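Local coordinates for protein probable thiol peroxidase (Chromobacterium violaceum, PDB 3KEB) that has a thioredoxin-like fold of the redoxin family and may act as a peroxidase, although its chain carries no thiol group, at residues D20-L28 and I141-S152; D62-L70 and R154-F162. All blocks are in the same frame, centred on the assembly; numbering follows the deposited sequence.

Contact 1 (D20-L28 and I141-S152); sequences DFPRKGDYL and ILADAANVVHYS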
ATOM      1  N   ASP A  20       8.539  16.937 -10.153  1.00 18.16           N
ATOM      2  CA  ASP A  20       9.214  17.094 -11.445  1.00 18.11           C
ATOM      3  C   ASP A  20       9.262  15.737 -12.155  1.00 16.40           C
ATOM      4  O   ASP A  20      10.034  14.852 -11.816  1.00 16.12           O
ATOM      5  CB  ASP A  20      10.642  17.570 -11.229  1.00 20.17           C
ATOM      6  CG  ASP A  20      10.715  19.010 -10.683  1.00 23.54           C
ATOM      7  OD1 ASP A  20       9.730  19.773 -10.823  1.00 26.52           O
ATOM      8  OD2 ASP A  20      11.781  19.383 -10.157  1.00 30.94           O
ATOM      9  N   PHE A  21       8.465  15.619 -13.175  1.00 15.84           N
ATOM     10  CA  PHE A  21       8.344  14.358 -13.906  1.00 14.49           C
ATOM     11  C   PHE A  21       9.538  14.280 -14.855  1.00 13.81           C
ATOM     12  O   PHE A  21       9.875  15.301 -15.505  1.00 14.07           O
ATOM     13  CB  PHE A  21       7.026  14.372 -14.669  1.00 14.84           C
ATOM     14  CG  PHE A  21       6.762  13.086 -15.446  1.00 11.88           C
ATOM     15  CD1 PHE A  21       6.584  11.923 -14.797  1.00 15.68           C
ATOM     16  CD2 PHE A  21       6.642  13.114 -16.821  1.00 13.23           C
ATOM     17  CE1 PHE A  21       6.323  10.780 -15.490  1.00 12.63           C
ATOM     18  CE2 PHE A  21       6.387  11.976 -17.539  1.00 15.61           C
ATOM     19  CZ  PHE A  21       6.231  10.806 -16.869  1.00 14.42           C
ATOM     20  N   PRO A  22      10.250  13.141 -14.881  1.00 13.62           N
ATOM     21  CA  PRO A  22      11.426  13.033 -15.783  1.00 14.35           C
ATOM     22  C   PRO A  22      11.092  13.234 -17.253  1.00 14.98           C
ATOM     23  O   PRO A  22      10.001  12.843 -17.730  1.00 14.63           O
ATOM     24  CB  PRO A  22      11.948  11.622 -15.542  1.00 14.12           C
ATOM     25  CG  PRO A  22      11.476  11.295 -14.162  1.00 13.61           C
ATOM     26  CD  PRO A  22      10.101  11.914 -14.076  1.00 14.59           C
ATOM     27  N   ARG A  23      12.029  13.869 -17.941  1.00 15.01           N
ATOM     28  CA  ARG A  23      11.874  14.229 -19.353  0.60 16.25           C
ATOM     29  C   ARG A  23      12.926  13.563 -20.206  1.00 15.30           C
ATOM     30  O   ARG A  23      13.966  13.127 -19.701  1.00 14.36           O
ATOM     31  CB  ARG A  23      12.007  15.738 -19.540  0.60 16.92           C
ATOM     32  CG  ARG A  23      10.858  16.518 -18.940  0.60 21.37           C
ATOM     33  CD  ARG A  23      10.909  17.988 -19.384  0.60 25.39           C
ATOM     34  NE  ARG A  23      10.659  18.861 -18.251  0.60 27.51           N
ATOM     35  CZ  ARG A  23      10.952  20.155 -18.233  0.60 29.39           C
ATOM     36  NH1 ARG A  23      11.472  20.738 -19.300  0.60 26.06           N
ATOM     37  NH2 ARG A  23      10.698  20.863 -17.143  0.60 30.52           N
ATOM     38  N   LYS A  24      12.658  13.509 -21.508  1.00 15.45           N
ATOM     39  CA  LYS A  24      13.600  12.999 -22.491  1.00 16.22           C
ATOM     40  C   LYS A  24      14.975  13.620 -22.248  1.00 15.80           C
ATOM     41  O   LYS A  24      15.088  14.853 -22.132  1.00 15.66           O
ATOM     42  CB  LYS A  24      13.115  13.355 -23.916  1.00 17.21           C
ATOM     43  CG  LYS A  24      14.142  13.015 -24.976  1.00 21.10           C
ATOM     44  CD  LYS A  24      13.549  12.590 -26.366  1.00 25.58           C
ATOM     45  CE  LYS A  24      14.439  11.440 -27.026  1.00 26.99           C
ATOM     46  NZ  LYS A  24      13.779  10.126 -27.566  1.00 19.77           N
ATOM     47  N   GLY A  25      15.998  12.774 -22.192  1.00 14.75           N
ATOM     48  CA  GLY A  25      17.365  13.199 -21.997  1.00 15.33           C
ATOM     49  C   GLY A  25      17.847  13.242 -20.560  1.00 14.50           C
ATOM     50  O   GLY A  25      19.055  13.332 -20.325  1.00 14.79           O
ATOM     51  N   ASP A  26      16.911  13.204 -19.618  1.00 13.59           N
ATOM     52  CA  ASP A  26      17.228  13.080 -18.192  1.00 13.99           C
ATOM     53  C   ASP A  26      17.737  11.682 -17.835  1.00 13.66           C
ATOM     54  O   ASP A  26      17.311  10.671 -18.440  1.00 14.77           O
ATOM     55  CB  ASP A  26      15.997  13.339 -17.292  1.00 14.11           C
ATOM     56  CG  ASP A  26      15.519  14.756 -17.274  1.00 16.54           C
ATOM     57  OD1 ASP A  26      16.179  15.665 -17.831  1.00 16.37           O
ATOM     58  OD2 ASP A  26      14.445  14.962 -16.623  1.00 18.56           O
ATOM     59  N   TYR A  27      18.625  11.613 -16.842  1.00 12.48           N
ATOM     60  CA  TYR A  27      18.937  10.361 -16.152  1.00 12.65           C
ATOM     61  C   TYR A  27      17.831  10.129 -15.113  1.00 14.39           C
ATOM     62  O   TYR A  27      17.377  11.089 -14.471  1.00 15.50           O
ATOM     63  CB  TYR A  27      20.305  10.412 -15.485  1.00 12.94           C
ATOM     64  CG  TYR A  27      21.476  10.250 -16.436  1.00 13.34           C
ATOM     65  CD1 TYR A  27      22.008   8.983 -16.729  1.00 13.06           C
ATOM     66  CD2 TYR A  27      22.053  11.335 -17.036  1.00 12.91           C
ATOM     67  CE1 TYR A  27      23.103   8.839 -17.581  1.00  9.99           C
ATOM     68  CE2 TYR A  27      23.139  11.184 -17.886  1.00 13.16           C
ATOM     69  CZ  TYR A  27      23.644   9.927 -18.159  1.00 12.92           C
ATOM     70  OH  TYR A  27      24.722   9.807 -19.014  1.00 12.85           O
ATOM     71  N   LEU A  28      17.338   8.894 -15.021  1.00 13.98           N
ATOM     72  CA  LEU A  28      16.318   8.560 -14.010  1.00 14.77           C
ATOM     73  C   LEU A  28      16.752   8.950 -12.618  1.00 14.35           C
ATOM     74  O   LEU A  28      17.950   8.732 -12.204  1.00 15.42           O
ATOM     75  CB  LEU A  28      15.950   7.084 -14.040  1.00 13.63           C
ATOM     76  CG  LEU A  28      15.270   6.473 -15.272  1.00 16.49           C
ATOM     77  CD1 LEU A  28      15.384   4.978 -15.252  1.00 15.98           C
ATOM     78  CD2 LEU A  28      13.810   6.933 -15.399  1.00 14.36           C
ATOM     79  N   ILE A 141       7.512   5.642 -18.511  1.00 12.01           N
ATOM     80  CA  ILE A 141       8.846   6.169 -18.853  1.00 12.83           C
ATOM     81  C   ILE A 141       9.697   5.097 -19.473  1.00 12.42           C
ATOM     82  O   ILE A 141       9.920   4.051 -18.878  1.00 12.61           O
ATOM     83  CB  ILE A 141       9.607   6.638 -17.598  1.00 11.65           C
ATOM     84  CG1 ILE A 141       8.820   7.679 -16.827  1.00 14.78           C
ATOM     85  CG2 ILE A 141      11.026   7.199 -17.962  1.00 11.41           C
ATOM     86  CD1 ILE A 141       9.442   8.038 -15.469  1.00 13.76           C
ATOM     87  N   LEU A 142      10.137   5.344 -20.698  1.00 13.15           N
ATOM     88  CA  LEU A 142      11.060   4.478 -21.411  1.00 13.14           C
ATOM     89  C   LEU A 142      12.471   5.026 -21.185  1.00 12.63           C
ATOM     90  O   LEU A 142      12.770   6.193 -21.525  1.00 12.11           O
ATOM     91  CB  LEU A 142      10.772   4.488 -22.907  1.00 13.04           C
ATOM     92  CG  LEU A 142      11.757   3.787 -23.824  1.00 12.95           C
ATOM     93  CD1 LEU A 142      11.753   2.269 -23.592  1.00 12.96           C
ATOM     94  CD2 LEU A 142      11.484   4.215 -25.314  1.00 13.30           C
ATOM     95  N   ALA A 143      13.338   4.149 -20.664  1.00 12.73           N
ATOM     96  CA  ALA A 143      14.765   4.490 -20.394  1.00 12.50           C
ATOM     97  C   ALA A 143      15.660   3.411 -20.956  1.00 13.52           C
ATOM     98  O   ALA A 143      15.284   2.218 -21.001  1.00 12.94           O
ATOM     99  CB  ALA A 143      15.036   4.663 -18.887  1.00 12.53           C
ATOM    100  N   ASP A 144      16.819   3.816 -21.443  1.00 13.09           N
ATOM    101  CA  ASP A 144      17.799   2.850 -21.927  1.00 13.52           C
ATOM    102  C   ASP A 144      18.601   2.204 -20.790  1.00 12.55           C
ATOM    103  O   ASP A 144      18.350   2.457 -19.611  1.00 12.92           O
ATOM    104  CB  ASP A 144      18.689   3.482 -22.988  1.00 13.13           C
ATOM    105  CG  ASP A 144      19.496   4.653 -22.494  1.00 15.07           C
ATOM    106  OD1 ASP A 144      19.818   4.723 -21.288  1.00 14.51           O
ATOM    107  OD2 ASP A 144      19.844   5.491 -23.379  1.00 14.62           O
ATOM    108  N   ALA A 145      19.605   1.409 -21.130  1.00 13.07           N
ATOM    109  CA  ALA A 145      20.341   0.681 -20.124  1.00 13.62           C
ATOM    110  C   ALA A 145      21.234   1.611 -19.290  1.00 15.02           C
ATOM    111  O   ALA A 145      21.600   1.252 -18.164  1.00 15.25           O
ATOM    112  CB  ALA A 145      21.172  -0.427 -20.760  1.00 15.01           C
ATOM    113  N   ALA A 146      21.514   2.823 -19.807  1.00 13.63           N
ATOM    114  CA  ALA A 146      22.209   3.863 -19.049  1.00 13.66           C
ATOM    115  C   ALA A 146      21.269   4.694 -18.142  1.00 13.02           C
ATOM    116  O   ALA A 146      21.698   5.680 -17.518  1.00 12.92           O
ATOM    117  CB  ALA A 146      22.959   4.830 -20.062  1.00 13.70           C
ATOM    118  N   ASN A 147      20.006   4.314 -18.101  1.00 12.83           N
ATOM    119  CA  ASN A 147      18.937   5.020 -17.389  1.00 12.87           C
ATOM    120  C   ASN A 147      18.681   6.434 -17.878  1.00 12.99           C
ATOM    121  O   ASN A 147      18.185   7.268 -17.159  1.00 13.73           O
ATOM    122  CB  ASN A 147      19.140   4.963 -15.866  1.00 13.32           C
ATOM    123  CG  ASN A 147      19.133   3.534 -15.354  1.00 13.81           C
ATOM    124  OD1 ASN A 147      18.321   2.655 -15.836  1.00 15.79           O
ATOM    125  ND2 ASN A 147      20.057   3.238 -14.470  1.00 12.83           N
ATOM    126  N   VAL A 148      18.959   6.676 -19.154  1.00 11.95           N
ATOM    127  CA  VAL A 148      18.564   7.915 -19.797  1.00 11.18           C
ATOM    128  C   VAL A 148      17.177   7.756 -20.371  1.00 10.13           C
ATOM    129  O   VAL A 148      16.865   6.750 -21.044  1.00 10.51           O
ATOM    130  CB  VAL A 148      19.572   8.321 -20.891  1.00 10.53           C
ATOM    131  CG1 VAL A 148      19.015   9.442 -21.729  1.00  9.40           C
ATOM    132  CG2 VAL A 148      20.866   8.719 -20.234  1.00 11.46           C
ATOM    133  N   VAL A 149      16.340   8.774 -20.132  1.00 10.93           N
ATOM    134  CA  VAL A 149      14.950   8.791 -20.594  1.00 11.06           C
ATOM    135  C   VAL A 149      14.856   9.094 -22.092  1.00 12.12           C
ATOM    136  O   VAL A 149      15.441  10.083 -22.566  1.00 13.13           O
ATOM    137  CB  VAL A 149      14.121   9.816 -19.768  1.00 11.13           C
ATOM    138  CG1 VAL A 149      12.651   9.915 -20.249  1.00 12.87           C
ATOM    139  CG2 VAL A 149      14.082   9.401 -18.285  1.00 11.66           C
ATOM    140  N   HIS A 150      14.140   8.232 -22.830  1.00 12.65           N
ATOM    141  CA  HIS A 150      13.838   8.446 -24.288  1.00 13.53           C
ATOM    142  C   HIS A 150      12.398   8.905 -24.580  1.00 13.61           C
ATOM    143  O   HIS A 150      12.116   9.582 -25.590  1.00 13.67           O
ATOM    144  CB  HIS A 150      14.089   7.155 -25.083  1.00 13.71           C
ATOM    145  CG  HIS A 150      15.531   6.793 -25.197  1.00 16.08           C
ATOM    146  ND1 HIS A 150      16.200   6.752 -26.400  1.00 21.94           N
ATOM    147  CD2 HIS A 150      16.439   6.474 -24.251  1.00 18.16           C
ATOM    148  CE1 HIS A 150      17.459   6.421 -26.188  1.00 22.21           C
ATOM    149  NE2 HIS A 150      17.631   6.252 -24.890  1.00 22.05           N
ATOM    150  N   TYR A 151      11.491   8.594 -23.661  1.00 13.03           N
ATOM    151  CA  TYR A 151      10.087   8.972 -23.760  1.00 12.75           C
ATOM    152  C   TYR A 151       9.485   8.975 -22.360  1.00 13.14           C
ATOM    153  O   TYR A 151       9.756   8.051 -21.557  1.00 12.78           O
ATOM    154  CB  TYR A 151       9.322   7.928 -24.637  1.00 12.47           C
ATOM    155  CG  TYR A 151       7.892   8.226 -24.729  1.00 11.12           C
ATOM    156  CD1 TYR A 151       7.434   9.095 -25.679  1.00 12.62           C
ATOM    157  CD2 TYR A 151       6.974   7.692 -23.801  1.00 14.51           C
ATOM    158  CE1 TYR A 151       6.066   9.409 -25.761  1.00 14.96           C
ATOM    159  CE2 TYR A 151       5.596   8.011 -23.870  1.00 15.11           C
ATOM    160  CZ  TYR A 151       5.161   8.852 -24.870  1.00 14.64           C
ATOM    161  OH  TYR A 151       3.835   9.219 -25.001  1.00 13.60           O
ATOM    162  N   SER A 152       8.646   9.953 -22.062  1.00 11.69           N
ATOM    163  CA  SER A 152       7.888   9.923 -20.802  1.00 12.75           C
ATOM    164  C   SER A 152       6.496  10.547 -21.013  1.00 12.70           C
ATOM    165  O   SER A 152       6.361  11.495 -21.772  1.00 12.69           O
ATOM    166  CB  SER A 152       8.666  10.606 -19.634  1.00 13.60           C
ATOM    167  OG  SER A 152       8.812  12.007 -19.823  1.00 14.54           O
TER
HETATM  168  O   HOH W   1      14.576   7.527 -28.681  1.00 27.62           O
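K24 NZ is held by two partners, the carbonyl O of H150 at 2.6 Å, met on a lone pair in the carbonyl plane, and a water that also bonds H150 ND1. The lysine chain bends at chi2, chi3 and chi4 to reach them. Here the loop 20-28 lies along the hairpin of strands 139-143 and 149-154 at the edge of the thioredoxin-like sheet; a classic beta bulge places H150 and Y151 both opposite L142. Backbone bonds fix the register: G25 N to V149 O (2.8 Å, 176°), V149 N to D26 O, and L28 N to N147 O, with a single bridge pairing Y27 and V148. The type II turn R23-D26, which supplies G25 N and D26 O, is tied by D26 OD2, which accepts from R23 N. Apolar contacts fill the inner side, where L28 splits its methyls: CD1 reaches A143 CB (3.7 Å), while CD2 touches both I141 CG2 and V149 CG2, each 3.8 Å away. Farther out, V148 CG2 sits over one face of the Y27 ring, 3.6 Å from the centroid and 19° off the normal, a CH-pi contact. Near the other end of the loop, S152 takes chi1 67°, between its backbone N and carbonyl carbon, which lets OG donate to P22 O at 2.5 Å and approach F21 CE2 to 3.3 Å.

Contact 2 (D62-L70 and R154-F162); sequences DEHAGLLLL and RLANTRDFF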
ATOM      1  N   ASP A  62      -9.035  -1.674 -12.013  1.00 12.80           N
ATOM      2  CA  ASP A  62      -9.257  -2.315 -13.301  1.00 14.13           C
ATOM      3  C   ASP A  62      -9.232  -1.263 -14.388  1.00 13.23           C
ATOM      4  O   ASP A  62      -8.156  -1.059 -14.992  1.00 13.93           O
ATOM      5  CB  ASP A  62     -10.526  -3.117 -13.244  1.00 15.61           C
ATOM      6  CG  ASP A  62     -10.752  -3.939 -14.497  1.00 24.40           C
ATOM      7  OD1 ASP A  62      -9.787  -4.096 -15.318  1.00 31.69           O
ATOM      8  OD2 ASP A  62     -11.919  -4.435 -14.604  1.00 33.45           O
ATOM      9  N   GLU A  63     -10.331  -0.525 -14.578  1.00 12.03           N
ATOM     10  CA  GLU A  63     -10.326   0.511 -15.617  0.60 13.48           C
ATOM     11  C   GLU A  63      -9.543   1.777 -15.260  1.00 13.65           C
ATOM     12  O   GLU A  63      -9.018   2.479 -16.174  1.00 13.78           O
ATOM     13  CB  GLU A  63     -11.740   0.863 -16.051  0.60 13.90           C
ATOM     14  CG  GLU A  63     -12.580   1.443 -14.963  0.60 15.58           C
ATOM     15  CD  GLU A  63     -13.484   0.440 -14.250  0.60 19.57           C
ATOM     16  OE1 GLU A  63     -14.648   0.868 -14.058  0.60 20.29           O
ATOM     17  OE2 GLU A  63     -13.061  -0.716 -13.865  0.60 14.63           O
ATOM     18  N   HIS A  64      -9.415   2.092 -13.972  1.00 13.04           N
ATOM     19  CA  HIS A  64      -8.688   3.284 -13.568  1.00 12.89           C
ATOM     20  C   HIS A  64      -7.232   2.963 -13.324  1.00 12.43           C
ATOM     21  O   HIS A  64      -6.847   2.669 -12.213  1.00 12.56           O
ATOM     22  CB  HIS A  64      -9.367   3.898 -12.347  1.00 14.24           C
ATOM     23  CG  HIS A  64     -10.693   4.507 -12.654  1.00 11.73           C
ATOM     24  ND1 HIS A  64     -10.821   5.648 -13.420  1.00 11.66           N
ATOM     25  CD2 HIS A  64     -11.947   4.131 -12.308  1.00 12.56           C
ATOM     26  CE1 HIS A  64     -12.108   5.968 -13.496  1.00 14.00           C
ATOM     27  NE2 HIS A  64     -12.813   5.064 -12.824  1.00 13.26           N
ATOM     28  N   ALA A  65      -6.453   3.014 -14.404  1.00 12.31           N
ATOM     29  CA  ALA A  65      -5.039   2.827 -14.391  1.00 13.32           C
ATOM     30  C   ALA A  65      -4.651   1.645 -13.522  1.00 12.93           C
ATOM     31  O   ALA A  65      -3.984   1.787 -12.547  1.00 12.85           O
ATOM     32  CB  ALA A  65      -4.366   4.128 -13.940  1.00 13.26           C
ATOM     33  N   GLY A  66      -5.108   0.459 -13.909  1.00 13.93           N
ATOM     34  CA  GLY A  66      -4.880  -0.759 -13.130  1.00 12.86           C
ATOM     35  C   GLY A  66      -4.529  -1.885 -14.030  1.00 13.63           C
ATOM     36  O   GLY A  66      -3.696  -1.742 -14.905  1.00 14.50           O
ATOM     37  N   LEU A  67      -5.217  -3.011 -13.831  1.00 13.32           N
ATOM     38  CA  LEU A  67      -4.856  -4.193 -14.541  1.00 13.42           C
ATOM     39  C   LEU A  67      -5.100  -4.096 -16.044  1.00 12.84           C
ATOM     40  O   LEU A  67      -4.368  -4.720 -16.808  1.00 12.17           O
ATOM     41  CB  LEU A  67      -5.556  -5.427 -13.969  1.00 14.92           C
ATOM     42  CG  LEU A  67      -5.028  -5.859 -12.589  1.00 15.16           C
ATOM     43  CD1 LEU A  67      -5.796  -7.208 -12.257  1.00 19.38           C
ATOM     44  CD2 LEU A  67      -3.530  -6.060 -12.480  1.00 16.06           C
ATOM     45  N   LEU A  68      -6.113  -3.355 -16.485  1.00 12.43           N
ATOM     46  CA  LEU A  68      -6.343  -3.261 -17.956  1.00 13.28           C
ATOM     47  C   LEU A  68      -5.197  -2.545 -18.644  1.00 13.85           C
ATOM     48  O   LEU A  68      -4.683  -2.977 -19.667  1.00 11.75           O
ATOM     49  CB  LEU A  68      -7.660  -2.542 -18.219  1.00 13.21           C
ATOM     50  CG  LEU A  68      -8.070  -2.329 -19.643  1.00 16.42           C
ATOM     51  CD1 LEU A  68      -8.464  -3.693 -20.229  1.00 16.56           C
ATOM     52  CD2 LEU A  68      -9.273  -1.352 -19.645  1.00 17.33           C
ATOM     53  N   LEU A  69      -4.789  -1.407 -18.079  1.00  9.81           N
ATOM     54  CA  LEU A  69      -3.654  -0.698 -18.597  1.00 12.65           C
ATOM     55  C   LEU A  69      -2.369  -1.488 -18.540  1.00 12.06           C
ATOM     56  O   LEU A  69      -1.515  -1.364 -19.456  1.00 12.27           O
ATOM     57  CB  LEU A  69      -3.448   0.576 -17.785  1.00 10.15           C
ATOM     58  CG  LEU A  69      -2.279   1.528 -18.203  1.00 16.00           C
ATOM     59  CD1 LEU A  69      -2.441   2.089 -19.550  1.00 15.14           C
ATOM     60  CD2 LEU A  69      -2.169   2.672 -17.227  1.00 15.01           C
ATOM     61  N   LEU A  70      -2.195  -2.236 -17.463  1.00 11.22           N
ATOM     62  CA  LEU A  70      -1.052  -3.117 -17.373  1.00 13.02           C
ATOM     63  C   LEU A  70      -1.090  -4.129 -18.520  1.00 14.30           C
ATOM     64  O   LEU A  70      -0.056  -4.415 -19.103  1.00 13.29           O
ATOM     65  CB  LEU A  70      -1.006  -3.865 -16.044  1.00 12.55           C
ATOM     66  CG  LEU A  70       0.233  -4.752 -15.788  1.00 14.78           C
ATOM     67  CD1 LEU A  70       1.546  -3.955 -16.063  1.00 13.88           C
ATOM     68  CD2 LEU A  70       0.208  -5.286 -14.363  1.00 16.05           C
ATOM     69  N   ARG A 154       2.685  11.309 -18.706  1.00 12.60           N
ATOM     70  CA  ARG A 154       1.686  11.093 -17.653  1.00 13.32           C
ATOM     71  C   ARG A 154       0.321  11.135 -18.236  1.00 13.24           C
ATOM     72  O   ARG A 154       0.052  11.941 -19.110  1.00 13.77           O
ATOM     73  CB  ARG A 154       1.796  12.203 -16.632  1.00 11.19           C
ATOM     74  CG  ARG A 154       2.998  12.075 -15.906  1.00 15.44           C
ATOM     75  CD  ARG A 154       3.107  13.136 -14.868  1.00 10.48           C
ATOM     76  NE  ARG A 154       3.431  14.450 -15.444  1.00 13.48           N
ATOM     77  CZ  ARG A 154       3.712  15.538 -14.731  1.00 12.40           C
ATOM     78  NH1 ARG A 154       3.688  15.502 -13.423  1.00 16.52           N
ATOM     79  NH2 ARG A 154       3.988  16.719 -15.328  1.00 15.33           N
ATOM     80  N   LEU A 155      -0.529  10.209 -17.828  1.00 12.77           N
ATOM     81  CA  LEU A 155      -1.876  10.208 -18.278  1.00 13.24           C
ATOM     82  C   LEU A 155      -2.651  11.391 -17.710  1.00 12.53           C
ATOM     83  O   LEU A 155      -2.610  11.645 -16.507  1.00 12.11           O
ATOM     84  CB  LEU A 155      -2.584   8.896 -17.857  1.00 14.33           C
ATOM     85  CG  LEU A 155      -2.118   7.588 -18.445  1.00 16.93           C
ATOM     86  CD1 LEU A 155      -3.147   6.467 -17.975  1.00 16.11           C
ATOM     87  CD2 LEU A 155      -2.009   7.735 -19.969  1.00 16.38           C
ATOM     88  N   ALA A 156      -3.405  12.063 -18.570  1.00 12.77           N
ATOM     89  CA  ALA A 156      -4.309  13.130 -18.158  1.00 13.01           C
ATOM     90  C   ALA A 156      -5.672  12.654 -17.637  1.00 12.52           C
ATOM     91  O   ALA A 156      -6.399  13.442 -17.055  1.00 13.12           O
ATOM     92  CB  ALA A 156      -4.480  14.189 -19.288  1.00 14.06           C
ATOM     93  N   ASN A 157      -5.987  11.377 -17.858  1.00 13.18           N
ATOM     94  CA  ASN A 157      -7.246  10.764 -17.434  1.00 13.42           C
ATOM     95  C   ASN A 157      -6.938   9.310 -17.107  1.00 12.91           C
ATOM     96  O   ASN A 157      -6.235   8.673 -17.875  1.00 12.23           O
ATOM     97  CB  ASN A 157      -8.321  10.821 -18.530  1.00 13.07           C
ATOM     98  CG  ASN A 157      -9.688  10.360 -18.044  1.00 14.81           C
ATOM     99  OD1 ASN A 157      -9.849   9.223 -17.620  1.00 14.97           O
ATOM    100  ND2 ASN A 157     -10.693  11.233 -18.135  1.00 14.42           N
ATOM    101  N   THR A 158      -7.492   8.793 -16.002  1.00 12.01           N
ATOM    102  CA  THR A 158      -7.162   7.477 -15.495  1.00 10.17           C
ATOM    103  C   THR A 158      -7.650   6.347 -16.345  1.00 12.61           C
ATOM    104  O   THR A 158      -7.111   5.221 -16.182  1.00 12.85           O
ATOM    105  CB  THR A 158      -7.699   7.296 -14.056  1.00 12.56           C
ATOM    106  OG1 THR A 158      -9.093   7.512 -14.034  1.00 11.25           O
ATOM    107  CG2 THR A 158      -7.013   8.262 -13.054  1.00  9.64           C
ATOM    108  N   ARG A 159      -8.642   6.621 -17.207  1.00  9.35           N
ATOM    109  CA  ARG A 159      -9.184   5.583 -18.111  1.00 13.53           C
ATOM    110  C   ARG A 159      -8.390   5.448 -19.387  1.00 13.70           C
ATOM    111  O   ARG A 159      -8.570   4.466 -20.122  1.00 14.51           O
ATOM    112  CB  ARG A 159     -10.621   5.871 -18.435  1.00 12.22           C
ATOM    113  CG  ARG A 159     -11.508   5.860 -17.236  1.00 17.81           C
ATOM    114  CD  ARG A 159     -12.944   6.201 -17.688  1.00 20.71           C
ATOM    115  NE  ARG A 159     -13.897   5.916 -16.624  1.00 26.42           N
ATOM    116  CZ  ARG A 159     -14.635   6.826 -16.009  1.00 27.81           C
ATOM    117  NH1 ARG A 159     -14.565   8.106 -16.319  1.00 32.68           N
ATOM    118  NH2 ARG A 159     -15.456   6.429 -15.047  1.00 31.14           N
ATOM    119  N   ASP A 160      -7.474   6.399 -19.620  1.00 14.13           N
ATOM    120  CA  ASP A 160      -6.736   6.411 -20.859  1.00 14.79           C
ATOM    121  C   ASP A 160      -5.659   5.332 -20.874  1.00 13.15           C
ATOM    122  O   ASP A 160      -5.181   4.869 -19.836  1.00 13.75           O
ATOM    123  CB  ASP A 160      -6.048   7.752 -21.096  1.00 13.97           C
ATOM    124  CG  ASP A 160      -7.013   8.923 -21.351  1.00 18.60           C
ATOM    125  OD1 ASP A 160      -8.221   8.729 -21.567  1.00 20.14           O
ATOM    126  OD2 ASP A 160      -6.505  10.088 -21.348  1.00 22.22           O
ATOM    127  N   PHE A 161      -5.171   5.042 -22.078  1.00 12.92           N
ATOM    128  CA  PHE A 161      -3.946   4.276 -22.259  1.00 12.64           C
ATOM    129  C   PHE A 161      -2.785   5.174 -22.659  1.00 12.93           C
ATOM    130  O   PHE A 161      -2.949   6.244 -23.250  1.00 12.19           O
ATOM    131  CB  PHE A 161      -4.106   3.127 -23.290  1.00 14.04           C
ATOM    132  CG  PHE A 161      -5.184   2.117 -22.969  1.00 15.32           C
ATOM    133  CD1 PHE A 161      -5.505   1.779 -21.679  1.00 19.90           C
ATOM    134  CD2 PHE A 161      -5.903   1.524 -23.997  1.00 19.76           C
ATOM    135  CE1 PHE A 161      -6.511   0.875 -21.400  1.00 21.88           C
ATOM    136  CE2 PHE A 161      -6.890   0.603 -23.728  1.00 24.68           C
ATOM    137  CZ  PHE A 161      -7.191   0.287 -22.413  1.00 22.33           C
ATOM    138  N   PHE A 162      -1.573   4.712 -22.366  1.00 13.01           N
ATOM    139  CA  PHE A 162      -0.371   5.381 -22.848  1.00 14.04           C
ATOM    140  C   PHE A 162      -0.327   5.434 -24.377  1.00 14.14           C
ATOM    141  O   PHE A 162      -0.961   4.626 -25.055  1.00 14.46           O
ATOM    142  CB  PHE A 162       0.866   4.622 -22.336  1.00 13.69           C
ATOM    143  CG  PHE A 162       0.916   4.465 -20.844  1.00 15.54           C
ATOM    144  CD1 PHE A 162       0.922   5.591 -20.010  1.00 15.81           C
ATOM    145  CD2 PHE A 162       1.003   3.196 -20.271  1.00 14.81           C
ATOM    146  CE1 PHE A 162       0.947   5.466 -18.640  1.00 14.65           C
ATOM    147  CE2 PHE A 162       1.090   3.075 -18.878  1.00 14.77           C
ATOM    148  CZ  PHE A 162       1.047   4.204 -18.077  1.00 14.95           C
TER
HETATM  149  O   HOH W   2      -9.342   2.092 -18.883  1.00 14.18           O
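H64 ND1 and the T158 hydroxyl OG1 make the main polar link, a hydrogen bond of 2.6 Å whose angle of 153° fits either atom as donor. OG1 approaches at the edge of the imidazole, near its plane, and the chi1 of T158 (57°), which sets OG1 between its backbone N and carbonyl carbon, turns the hydroxyl toward the ring. A second bond, weak and strongly bent, runs from A65 N to T158 O at 2.9 Å. One water joins the backbones by donating to both E63 O and R159 O. On the T158 side, N157 OD1 accepts from R159 N in an Asx turn.

A flat-group contact accompanies these bonds: H64 and R159 run side by side in the same direction, and H64 CE1 lies over one face of the guanidinium, 3.6 Å from R159 NE, with the two planes 46° apart. Y10 meets the H64 ring edge-to-face.

In the thioredoxin-like fold these residues connect the start of helix 67-77, whose N-cap is G66, with the loop that leads from edge strand 149-154 to helix 164-177.

Apolar packing involves the first turn of that helix. L69, its CG anti to the backbone N, extends its branches across F162, and CD2 comes within 3.7 Å of F162 CZ and 4.0 Å of L155 CD1. Its other methyl, CD1, touches F161 CD1 at 3.7 Å. L68 CD2 reaches F161 from the ring edge, 3.8 Å from CZ.

Overall arrangement
The four segments come along the chain in the order 20-28, 62-70, 141-152 and 154-162, so the contacts interleave. Their centres lie about 20 Å apart, on opposite sides of the chain's centre. Strand 149-154, at one edge of the central mixed sheet, links the two: contact 1 uses its first part together with strand 139-143 and the turn joining them, contact 2 the loop after it, from L155 on. The two regions touch where F21 CB packs 3.5 Å from R154 CZ. Thus the edge strand is joined to an N-terminal loop by contact 1 and, through the following loop, to the start of helix 67-77 by contact 2, all within the redoxin family region.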